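Local coordinates for SM80.1 Vicilin (Solanum melongena, PDB 5VF5), which is a 7S vicilin of the bicupin family, probably a seed storage protein, and carries a copper ion in its second cupin domain, at residues A[53-58]-A[117-121]; A[75-81]-A[93-98]; A[253-257]-A[390-396]; A[258-264]-A[348-354]. All coordinates share one frame; numbering follows the deposited sequence.

Contact 1: residues A[53-58]-A[117-121]; sequences VIELEP and NEKFF
K119 runs alongside E57 with both side chains pointing the same way, and its atoms can be followed outward one at a time. CB lies beside the carbonyl of L56, CG faces both E57 OE1 and P58 CD, which lie on the same side of it, CD stays against E57 OE1 at 4.0 Å, and CE comes to 3.5 Å from that same oxygen, E57 OE1. Because CG is anti to the carbonyl carbon (chi1 -61°) and the chain beyond it is extended, NZ ends near the carboxylate without gripping it: E57 OE2 and K119 NZ are 4.0 Å apart, too far for a salt bridge. A water closes the gap, donating to E57 OE2 and accepting from K119 NZ at 2.6 Å.

Behind this surface pair the backbones form the end of an antiparallel strand pair in the first cupin domain, where strand 49-56 meets strand 120-128. L56 and F120 are its hydrogen-bonded pair: L56 N gives to F120 O at 2.8 Å with an N-H...O angle of 169°, F120 N returns the bond to L56 O, and both donors lie in the carbonyl planes. Their side chains share one face of the sheet, with L56 CB at the edge of the F120 ring. E55 and F121, the neighbouring non-hydrogen-bonded pair, occupy the other face. There E55 runs beside F121, whose ring position is uncertain, and E55 OE2 is held by a salt bridge to R31. P58 continues the alignment beyond the strands, its CG lying 3.6 Å from N117 O.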
# COMPACT_ATOMS: atom_id res chain seq x y z
N VAL A 53 7.25 -3.16 -1.13
CA VAL A 53 6.89 -4.42 -0.53
C VAL A 53 8.09 -4.95 0.26
O VAL A 53 9.22 -4.84 -0.21
CB VAL A 53 6.38 -5.48 -1.56
CG1 VAL A 53 6.18 -6.85 -0.93
CG2 VAL A 53 5.07 -5.02 -2.19
N ILE A 54 7.83 -5.44 1.48
CA ILE A 54 8.79 -6.18 2.26
C ILE A 54 8.28 -7.61 2.37
O ILE A 54 7.13 -7.83 2.77
CB ILE A 54 8.95 -5.60 3.69
CG1 ILE A 54 9.35 -4.12 3.62
CG2 ILE A 54 9.95 -6.44 4.47
CD1 ILE A 54 9.32 -3.39 4.95
N GLU A 55 9.14 -8.57 2.07
CA GLU A 55 8.86 -9.99 2.17
C GLU A 55 9.91 -10.64 3.05
O GLU A 55 11.11 -10.43 2.83
CB GLU A 55 8.99 -10.64 0.80
CG GLU A 55 8.01 -10.17 -0.21
CD GLU A 55 8.15 -10.90 -1.54
OE1 GLU A 55 9.24 -11.46 -1.86
OE2 GLU A 55 7.18 -10.83 -2.29
N LEU A 56 9.48 -11.35 4.08
CA LEU A 56 10.39 -12.12 4.93
C LEU A 56 10.00 -13.60 4.77
O LEU A 56 8.86 -13.99 5.04
CB LEU A 56 10.31 -11.70 6.42
CG LEU A 56 11.36 -10.67 6.87
CD1 LEU A 56 11.14 -9.36 6.17
CD2 LEU A 56 11.37 -10.49 8.38
N GLU A 57 10.98 -14.41 4.43
CA GLU A 57 10.81 -15.87 4.50
C GLU A 57 10.58 -16.32 5.93
O GLU A 57 10.86 -15.60 6.88
CB GLU A 57 12.07 -16.53 3.96
CG GLU A 57 12.34 -16.33 2.46
CD GLU A 57 11.48 -17.13 1.53
OE1 GLU A 57 10.63 -17.91 2.00
OE2 GLU A 57 11.67 -16.97 0.30
N PRO A 58 10.05 -17.53 6.11
CA PRO A 58 9.97 -18.06 7.47
C PRO A 58 11.32 -18.01 8.21
O PRO A 58 12.38 -18.12 7.60
CB PRO A 58 9.56 -19.53 7.26
CG PRO A 58 9.21 -19.66 5.87
CD PRO A 58 9.52 -18.46 5.10
N ASN A 117 6.77 -21.70 8.50
CA ASN A 117 6.31 -22.04 7.15
C ASN A 117 5.78 -20.91 6.28
O ASN A 117 5.93 -20.96 5.09
CB ASN A 117 5.22 -23.13 7.24
CG ASN A 117 5.74 -24.47 7.73
OD1 ASN A 117 5.29 -24.98 8.75
ND2 ASN A 117 6.70 -25.05 6.99
N GLU A 118 5.13 -19.91 6.89
CA GLU A 118 4.41 -18.87 6.15
C GLU A 118 5.29 -17.63 5.97
O GLU A 118 5.88 -17.15 6.92
CB GLU A 118 3.14 -18.47 6.93
CG GLU A 118 2.18 -17.58 6.15
CD GLU A 118 0.78 -17.43 6.77
OE1 GLU A 118 0.61 -17.71 7.99
OE2 GLU A 118 -0.15 -17.00 6.04
N LYS A 119 5.37 -17.12 4.75
CA LYS A 119 6.02 -15.83 4.50
C LYS A 119 5.24 -14.68 5.14
O LYS A 119 4.01 -14.76 5.31
CB LYS A 119 6.19 -15.59 3.02
CG LYS A 119 7.04 -16.61 2.31
CD LYS A 119 7.14 -16.28 0.83
CE LYS A 119 7.73 -17.43 0.06
NZ LYS A 119 8.01 -17.06 -1.36
N PHE A 120 5.97 -13.62 5.49
CA PHE A 120 5.40 -12.36 6.02
C PHE A 120 5.56 -11.28 4.98
O PHE A 120 6.69 -11.05 4.53
CB PHE A 120 6.18 -12.02 7.30
CG PHE A 120 5.84 -10.70 7.95
CD1 PHE A 120 4.55 -10.42 8.39
CD2 PHE A 120 6.84 -9.75 8.18
CE1 PHE A 120 4.27 -9.22 9.02
CE2 PHE A 120 6.56 -8.57 8.80
CZ PHE A 120 5.28 -8.31 9.25
N PHE A 121 4.45 -10.68 4.55
CA PHE A 121 4.43 -9.75 3.44
C PHE A 121 3.80 -8.44 3.93
O PHE A 121 2.66 -8.47 4.49
CB PHE A 121 3.64 -10.40 2.31
CG PHE A 121 3.69 -9.67 1.01
CD1 PHE A 121 3.03 -8.45 0.83
CD2 PHE A 121 4.35 -10.24 -0.07
CE1 PHE A 121 3.06 -7.80 -0.38
CE2 PHE A 121 4.37 -9.58 -1.29
CZ PHE A 121 3.73 -8.36 -1.44
O HOH W 1 10.21 -18.35 -1.61

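Contact 2: residues A[75-81]-A[93-98]; sequences VVRGQGT and FNLERG
A beta hairpin of the first cupin domain, formed by strands 79-85 and 90-96, supplies the strand pairing of this contact, and V75 and V76 of the preceding strand 69-77 pack on its end. The short axes of 79-81 and 93-96 run antiparallel, at 161°. G80 and L95 are the hydrogen-bonded pair: L95 N reaches G80 O at 2.7 Å, nearly along the C=O axis, and G80 N returns a bond to L95 O at 3.0 Å.

The neighbouring pair, T81 and N94, adds a side-chain bond. T81 OG1 donates to N94 OD1 at 2.6 Å, lying somewhat out of the amide plane. The threonine's chi1 of -60° sets OG1 beside its own backbone N, and the two side chains point the same way, which brings the hydroxyl to the amide oxygen.

V75 meets the second strand differently. Its CB sits 3.4 Å from E96 O, and CG2 touches L95 CB at 3.8 Å. Beyond it, G98 N bonds to V75 O with an N-H...O angle of 169°, tying the end of strand 69-77 to the residues following strand 90-96. Between these two regions the direct pairing is interrupted, and a water bridges G78 O and R97 N. R97 passes its aliphatic part over the carbonyl of V76, CD lying 3.4 Å from V76 O.

The interruption coincides with a classic beta bulge, in which V76 and R77 both face F121 of the adjoining strand; G78 then leads directly into the hairpin of this cupin beta-barrel.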
# COMPACT_ATOMS: atom_id res chain seq x y z
N VAL A 75 0.11 -5.15 6.81
CA VAL A 75 0.42 -6.57 6.66
C VAL A 75 -0.58 -7.25 5.75
O VAL A 75 -1.79 -7.26 6.01
CB VAL A 75 0.47 -7.29 8.01
CG1 VAL A 75 0.84 -8.73 7.84
CG2 VAL A 75 1.46 -6.60 8.91
N VAL A 76 -0.08 -7.80 4.65
CA VAL A 76 -0.90 -8.47 3.62
C VAL A 76 -0.97 -9.99 3.82
O VAL A 76 -1.91 -10.62 3.41
CB VAL A 76 -0.29 -8.23 2.21
CG1 VAL A 76 -0.91 -9.14 1.14
CG2 VAL A 76 -0.43 -6.77 1.84
N ARG A 77 0.07 -10.57 4.41
CA ARG A 77 0.16 -12.02 4.59
C ARG A 77 1.05 -12.33 5.76
O ARG A 77 2.06 -11.64 6.00
CB ARG A 77 0.74 -12.68 3.32
CG ARG A 77 0.51 -14.16 3.21
CD ARG A 77 0.49 -14.54 1.75
NE ARG A 77 -0.51 -13.78 0.99
CZ ARG A 77 -0.23 -12.88 0.06
NH1 ARG A 77 -1.21 -12.27 -0.59
NH2 ARG A 77 1.04 -12.61 -0.25
N GLY A 78 0.69 -13.36 6.51
CA GLY A 78 1.56 -13.86 7.54
C GLY A 78 1.58 -13.08 8.84
O GLY A 78 0.67 -12.28 9.13
N GLN A 79 2.65 -13.32 9.59
CA GLN A 79 2.80 -12.74 10.91
C GLN A 79 4.27 -12.38 11.09
O GLN A 79 5.16 -13.11 10.64
CB GLN A 79 2.39 -13.74 12.01
CG GLN A 79 0.94 -14.19 11.96
CD GLN A 79 0.47 -14.90 13.21
OE1 GLN A 79 1.23 -15.65 13.82
NE2 GLN A 79 -0.79 -14.68 13.61
N GLY A 80 4.52 -11.27 11.76
CA GLY A 80 5.90 -10.80 11.96
C GLY A 80 5.96 -9.83 13.10
O GLY A 80 4.97 -9.17 13.41
N THR A 81 7.14 -9.73 13.72
CA THR A 81 7.30 -8.85 14.83
C THR A 81 8.13 -7.66 14.38
O THR A 81 9.19 -7.86 13.80
CB THR A 81 7.99 -9.59 15.99
OG1 THR A 81 7.15 -10.68 16.37
CG2 THR A 81 8.21 -8.62 17.17
N PHE A 93 5.86 -4.93 18.40
CA PHE A 93 4.51 -5.35 18.11
C PHE A 93 4.50 -6.60 17.31
O PHE A 93 5.25 -6.72 16.34
CB PHE A 93 3.77 -4.25 17.36
CG PHE A 93 3.75 -2.91 18.03
CD1 PHE A 93 3.07 -2.73 19.23
CD2 PHE A 93 4.39 -1.83 17.46
CE1 PHE A 93 3.07 -1.49 19.84
CE2 PHE A 93 4.38 -0.61 18.05
CZ PHE A 93 3.72 -0.43 19.26
N ASN A 94 3.62 -7.54 17.65
CA ASN A 94 3.47 -8.78 16.91
C ASN A 94 2.35 -8.55 15.92
O ASN A 94 1.16 -8.60 16.29
CB ASN A 94 3.13 -9.94 17.85
CG ASN A 94 4.30 -10.33 18.74
OD1 ASN A 94 5.45 -10.24 18.35
ND2 ASN A 94 4.00 -10.74 19.95
N LEU A 95 2.71 -8.37 14.67
CA LEU A 95 1.78 -7.98 13.62
C LEU A 95 1.19 -9.20 12.94
O LEU A 95 1.84 -10.23 12.75
CB LEU A 95 2.51 -7.14 12.57
CG LEU A 95 3.23 -5.90 13.05
CD1 LEU A 95 3.91 -5.24 11.85
CD2 LEU A 95 2.31 -4.93 13.75
N GLU A 96 -0.05 -9.02 12.49
CA GLU A 96 -0.83 -10.06 11.83
C GLU A 96 -1.54 -9.46 10.61
O GLU A 96 -1.64 -8.24 10.48
CB GLU A 96 -1.85 -10.67 12.81
CG GLU A 96 -1.24 -11.24 14.09
CD GLU A 96 -2.27 -11.78 15.04
OE1 GLU A 96 -3.43 -11.31 14.97
OE2 GLU A 96 -1.87 -12.62 15.87
N ARG A 97 -2.10 -10.33 9.79
CA ARG A 97 -2.74 -9.92 8.55
C ARG A 97 -3.82 -8.87 8.82
O ARG A 97 -4.65 -9.06 9.71
CB ARG A 97 -3.34 -11.12 7.83
CG ARG A 97 -3.80 -10.78 6.43
CD ARG A 97 -4.03 -12.07 5.69
NE ARG A 97 -5.25 -12.65 6.19
CZ ARG A 97 -6.47 -12.41 5.69
NH1 ARG A 97 -7.52 -13.02 6.23
NH2 ARG A 97 -6.65 -11.56 4.67
N GLY A 98 -3.77 -7.78 8.06
CA GLY A 98 -4.68 -6.69 8.18
C GLY A 98 -4.24 -5.57 9.10
O GLY A 98 -4.87 -4.50 9.12
O HOH W 2 -4.45 -10.03 2.66
O HOH W 3 -1.94 -13.26 10.17

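Contact 3: residues A[253-257]-A[390-396]; sequences GGMVL and SYFVAGP
Near the C-terminal end of the modelled chain, the short strand 392-394 adds itself antiparallel to strand 254-261 of the second cupin domain, with the short axes at 138°. Four backbone hydrogen bonds fasten it. M255 and V393 exchange two, M255 N reaching V393 O at 2.8 Å with C=O...N close to linear (172°), and V393 N reaching M255 O in the plane of that carbonyl. The ladder extends past both ends of the strand: L257 N donates to Y391 O, and G395 N donates to G253 O at 2.8 Å in a nearly straight bond.

M255 and V393 share one face of the sheet, and L257 packs against V393. M255 and V393 lie side by side, with M255 CG 3.7 Å from V393 CG2. L257 crosses V393 at about a right angle, and its CD2 meets the same methyl, V393 CG2, at 3.6 Å. That methyl stands between backbone N and carbonyl carbon (chi1 of CG1 -57°), a position that lets it touch both neighbours. The M255 chain bends at chi3, and SD lies beside the backbone of A394 and G395, 4.0 Å from G395 CA.

V256 and F392 occupy the opposite face, where V256 CG2 approaches F392 CE2 at 3.7 Å; I250 packs against both side chains from strand 243-250.

Backbone amides and carbonyls thus supply the hydrogen bonds that fix the register, while the side chains named here meet by apolar contact, consistent with an added strand held by its ladder and by van der Waals packing on both faces.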
# COMPACT_ATOMS: atom_id res chain seq x y z
N GLY A 253 -16.40 -13.96 -9.55
CA GLY A 253 -17.56 -13.69 -10.37
C GLY A 253 -18.23 -12.35 -10.08
O GLY A 253 -19.30 -12.08 -10.63
N GLY A 254 -17.61 -11.51 -9.25
CA GLY A 254 -18.18 -10.23 -8.94
C GLY A 254 -17.51 -9.08 -9.63
O GLY A 254 -16.49 -9.24 -10.31
N MET A 255 -18.10 -7.90 -9.41
CA MET A 255 -17.53 -6.64 -9.86
C MET A 255 -17.89 -5.58 -8.85
O MET A 255 -18.89 -5.67 -8.18
CB MET A 255 -18.02 -6.22 -11.24
CG MET A 255 -19.52 -5.95 -11.30
SD MET A 255 -20.14 -5.47 -12.93
CE MET A 255 -19.43 -3.86 -13.16
N VAL A 256 -17.05 -4.55 -8.74
CA VAL A 256 -17.43 -3.33 -8.04
C VAL A 256 -18.10 -2.43 -9.06
O VAL A 256 -17.61 -2.26 -10.19
CB VAL A 256 -16.26 -2.65 -7.30
CG1 VAL A 256 -15.13 -2.18 -8.21
CG2 VAL A 256 -16.80 -1.49 -6.46
N LEU A 257 -19.27 -1.92 -8.72
CA LEU A 257 -19.97 -1.02 -9.63
C LEU A 257 -19.10 0.23 -9.90
O LEU A 257 -18.34 0.65 -9.02
CB LEU A 257 -21.31 -0.62 -9.03
CG LEU A 257 -22.34 -1.76 -9.06
CD1 LEU A 257 -23.59 -1.32 -8.34
CD2 LEU A 257 -22.72 -2.15 -10.47
N SER A 390 -26.46 -2.86 -4.54
CA SER A 390 -25.48 -1.76 -4.44
C SER A 390 -24.09 -2.26 -4.27
O SER A 390 -23.87 -3.37 -3.79
CB SER A 390 -25.82 -0.83 -3.26
OG SER A 390 -27.05 -0.18 -3.43
N TYR A 391 -23.16 -1.43 -4.76
CA TYR A 391 -21.71 -1.51 -4.47
C TYR A 391 -20.98 -2.60 -5.20
O TYR A 391 -20.06 -2.31 -6.01
CB TYR A 391 -21.44 -1.62 -2.95
CG TYR A 391 -22.22 -0.62 -2.14
CD1 TYR A 391 -22.21 0.71 -2.46
CD2 TYR A 391 -23.00 -1.03 -1.09
CE1 TYR A 391 -22.95 1.64 -1.74
CE2 TYR A 391 -23.73 -0.12 -0.35
CZ TYR A 391 -23.71 1.20 -0.67
OH TYR A 391 -24.42 2.09 0.09
N PHE A 392 -21.39 -3.85 -5.00
CA PHE A 392 -20.79 -4.99 -5.71
C PHE A 392 -21.89 -5.90 -6.20
O PHE A 392 -22.86 -6.16 -5.48
CB PHE A 392 -19.86 -5.79 -4.83
CG PHE A 392 -18.79 -4.98 -4.14
CD1 PHE A 392 -19.05 -4.37 -2.92
CD2 PHE A 392 -17.53 -4.89 -4.65
CE1 PHE A 392 -18.06 -3.64 -2.26
CE2 PHE A 392 -16.53 -4.18 -4.00
CZ PHE A 392 -16.79 -3.56 -2.81
N VAL A 393 -21.74 -6.36 -7.45
CA VAL A 393 -22.76 -7.19 -8.09
C VAL A 393 -22.08 -8.28 -8.93
O VAL A 393 -20.86 -8.28 -9.08
CB VAL A 393 -23.70 -6.33 -8.98
CG1 VAL A 393 -24.37 -5.24 -8.20
CG2 VAL A 393 -23.00 -5.73 -10.17
N ALA A 394 -22.88 -9.20 -9.49
CA ALA A 394 -22.32 -10.17 -10.40
C ALA A 394 -21.71 -9.47 -11.61
O ALA A 394 -22.30 -8.58 -12.20
CB ALA A 394 -23.39 -11.14 -10.86
N GLY A 395 -20.54 -9.93 -12.00
CA GLY A 395 -19.88 -9.43 -13.20
C GLY A 395 -20.46 -10.07 -14.43
O GLY A 395 -21.29 -10.99 -14.31
N PRO A 396 -20.05 -9.60 -15.62
CA PRO A 396 -20.54 -10.13 -16.87
C PRO A 396 -20.19 -11.61 -17.01
O PRO A 396 -19.13 -12.03 -16.56
CB PRO A 396 -19.75 -9.35 -17.92
CG PRO A 396 -19.29 -8.11 -17.27
CD PRO A 396 -19.08 -8.50 -15.83

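Contact 4: residues A[258-264]-A[348-354]; sequences PYYNSRS and FNRKNFL. With ACT (acetate ion), chain C.
Y260, Y259 and N349 lose the most surface here, and each makes a different kind of contact. In the conformer given, N352 CB stands over one face of the Y260 ring, 3.6 Å from the centroid; the N352 amide lies 3° from parallel to the ring, though this stacking is less certain. L354 CD2 meets the same ring at its edge. A chi1 of 68° lays the Y260 ring across N352 CB. Underneath, Y260 and N352 exchange two backbone hydrogen bonds.

Y259 turns to the other face of the sheet. Its CB sits over the F353 ring in a CH-pi contact, and its OH donates to acetate OXT at 2.7 Å. N261 ND2 gives to the same oxygen with an N-H...O angle of 170°, and K351 NZ binds the second acetate oxygen. K351 NZ also reaches N261 OD1 on a lone pair at 2.8 Å. The acetate, probably from the crystallisation liquor, thus sits in a polar cluster that R266 completes.

N349 ties its loop to the end of the strand and the turn after it. Its OD1 accepts from R263 N at 3.0 Å in the carbonyl plane and from S264 N at 2.9 Å above it, while ND2 reaches N261 OD1 at 3.1 Å.

Strand 351-353 thereby pairs with strand 254-261 in the second cupin domain, which also pairs with strand 327-331, whose I327 and F329 pack against Y259; strand 265-272 contributes R266 beside N261, N349 and K351.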
# COMPACT_ATOMS: atom_id res chain seq x y z
N PRO A 258 -19.20 0.81 -11.11
CA PRO A 258 -18.41 2.00 -11.37
C PRO A 258 -18.58 3.06 -10.29
O PRO A 258 -19.72 3.33 -9.81
CB PRO A 258 -18.90 2.45 -12.74
CG PRO A 258 -19.42 1.18 -13.41
CD PRO A 258 -20.05 0.44 -12.25
N TYR A 259 -17.46 3.66 -9.89
CA TYR A 259 -17.50 4.71 -8.89
C TYR A 259 -16.33 5.65 -9.11
O TYR A 259 -15.45 5.40 -9.95
CB TYR A 259 -17.39 4.10 -7.48
CG TYR A 259 -16.00 3.54 -7.18
CD1 TYR A 259 -15.66 2.23 -7.55
CD2 TYR A 259 -15.03 4.32 -6.59
CE1 TYR A 259 -14.38 1.72 -7.30
CE2 TYR A 259 -13.74 3.81 -6.35
CZ TYR A 259 -13.43 2.52 -6.72
OH TYR A 259 -12.18 1.99 -6.44
N TYR A 260 -16.31 6.75 -8.39
CA TYR A 260 -15.11 7.58 -8.31
C TYR A 260 -14.89 8.09 -6.90
O TYR A 260 -15.84 8.16 -6.08
CB TYR A 260 -15.13 8.76 -9.34
CG TYR A 260 -16.18 9.82 -9.06
CD1 TYR A 260 -17.48 9.74 -9.56
CD2 TYR A 260 -15.88 10.91 -8.27
CE1 TYR A 260 -18.42 10.73 -9.30
CE2 TYR A 260 -16.83 11.91 -8.03
CZ TYR A 260 -18.11 11.79 -8.53
OH TYR A 260 -19.08 12.74 -8.29
N ASN A 261 -13.65 8.42 -6.59
CA ASN A 261 -13.28 9.09 -5.34
C ASN A 261 -13.31 10.59 -5.55
O ASN A 261 -12.77 11.11 -6.51
CB ASN A 261 -11.90 8.65 -4.92
CG ASN A 261 -11.89 7.23 -4.42
OD1 ASN A 261 -12.56 6.94 -3.41
ND2 ASN A 261 -11.16 6.35 -5.10
N SER A 262 -13.92 11.31 -4.63
CA SER A 262 -14.10 12.74 -4.78
C SER A 262 -12.82 13.54 -4.81
O SER A 262 -12.70 14.47 -5.58
CB SER A 262 -15.06 13.26 -3.70
OG SER A 262 -14.49 13.20 -2.41
N ARG A 263 -11.87 13.20 -3.93
CA ARG A 263 -10.61 13.96 -3.86
C ARG A 263 -9.33 13.16 -3.70
O ARG A 263 -8.27 13.70 -3.97
CB ARG A 263 -10.66 15.03 -2.81
CG ARG A 263 -10.85 14.56 -1.45
CD ARG A 263 -10.61 15.76 -0.48
NE ARG A 263 -9.21 16.07 -0.18
CZ ARG A 263 -8.48 17.12 -0.55
NH1 ARG A 263 -8.93 18.06 -1.40
NH2 ARG A 263 -7.23 17.23 -0.09
N SER A 264 -9.44 11.89 -3.32
CA SER A 264 -8.29 11.11 -2.98
C SER A 264 -7.80 10.28 -4.14
O SER A 264 -8.58 9.57 -4.74
CB SER A 264 -8.60 10.23 -1.77
OG SER A 264 -7.51 9.38 -1.40
N PHE A 348 -11.79 14.02 3.96
CA PHE A 348 -12.96 14.56 3.25
C PHE A 348 -13.28 13.78 1.96
O PHE A 348 -14.24 14.14 1.28
CB PHE A 348 -12.85 16.09 2.99
CG PHE A 348 -12.43 16.88 4.20
CD1 PHE A 348 -13.16 16.78 5.34
CD2 PHE A 348 -11.26 17.64 4.20
CE1 PHE A 348 -12.80 17.49 6.50
CE2 PHE A 348 -10.87 18.34 5.34
CZ PHE A 348 -11.65 18.27 6.49
N ASN A 349 -12.49 12.75 1.65
CA ASN A 349 -12.81 11.92 0.48
C ASN A 349 -14.12 11.17 0.65
O ASN A 349 -14.39 10.60 1.73
CB ASN A 349 -11.73 10.90 0.20
CG ASN A 349 -11.97 10.15 -1.12
OD1 ASN A 349 -11.92 10.75 -2.21
ND2 ASN A 349 -12.26 8.83 -1.02
N ARG A 350 -14.90 11.13 -0.42
CA ARG A 350 -16.09 10.31 -0.45
C ARG A 350 -16.13 9.49 -1.75
O ARG A 350 -15.67 9.92 -2.83
CB ARG A 350 -17.35 11.13 -0.23
CG ARG A 350 -17.38 11.91 1.09
CD ARG A 350 -17.47 11.02 2.33
NE ARG A 350 -17.65 11.80 3.58
CZ ARG A 350 -16.66 12.23 4.35
NH1 ARG A 350 -15.39 11.95 4.07
NH2 ARG A 350 -16.97 12.92 5.45
N LYS A 351 -16.62 8.26 -1.60
CA LYS A 351 -16.93 7.37 -2.71
C LYS A 351 -18.26 7.77 -3.30
O LYS A 351 -19.24 7.97 -2.57
CB LYS A 351 -17.06 5.92 -2.29
CG LYS A 351 -15.80 5.28 -1.85
CD LYS A 351 -15.27 4.42 -2.93
CE LYS A 351 -14.00 3.65 -2.61
NZ LYS A 351 -12.90 4.53 -2.11
N ASN A 352 -18.30 7.91 -4.62
CA ASN A 352 -19.49 8.24 -5.38
C ASN A 352 -19.77 7.13 -6.35
O ASN A 352 -19.04 6.98 -7.37
CB ASN A 352 -19.25 9.52 -6.17
CG ASN A 352 -19.13 10.74 -5.30
OD1 ASN A 352 -20.08 11.50 -5.14
ND2 ASN A 352 -17.95 10.92 -4.69
N PHE A 353 -20.81 6.33 -6.11
CA PHE A 353 -21.15 5.24 -7.00
C PHE A 353 -22.01 5.75 -8.13
O PHE A 353 -22.78 6.70 -7.98
CB PHE A 353 -21.86 4.12 -6.22
CG PHE A 353 -20.90 3.29 -5.44
CD1 PHE A 353 -20.49 3.67 -4.16
CD2 PHE A 353 -20.28 2.19 -6.04
CE1 PHE A 353 -19.55 2.94 -3.47
CE2 PHE A 353 -19.31 1.48 -5.35
CZ PHE A 353 -18.96 1.85 -4.07
N LEU A 354 -21.79 5.16 -9.31
CA LEU A 354 -22.37 5.63 -10.55
C LEU A 354 -23.49 4.73 -11.09
O LEU A 354 -24.10 5.04 -12.13
CB LEU A 354 -21.26 5.75 -11.57
CG LEU A 354 -20.20 6.79 -11.19
CD1 LEU A 354 -18.94 6.60 -12.05
CD2 LEU A 354 -20.74 8.19 -11.33
C ACT C . -10.41 2.79 -3.58
O ACT C . -10.44 3.27 -2.40
OXT ACT C . -10.94 3.42 -4.52
CH3 ACT C . -9.80 1.45 -3.90

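In the fold
From the N terminus, contact 1 opens first, on strand 49-56; contact 2 opens and closes before 117-121 returns, after 58 intervening residues, to close it through strand 120-128. The two touch where F121 probably hydrogen-bonds to the bulged end of strand 69-77 and F120 packs on Q79 and G80; both belong to the first cupin region. In the second, contact 3 spans 132 residues and encloses contact 4. They share strand 254-261, which pairs with 392-394 in its first half and 351-353 in its second, and Y391 meets F353 between them. The two pairs follow in series without touching; contacts 1 and 4 have centres about 33 Å apart.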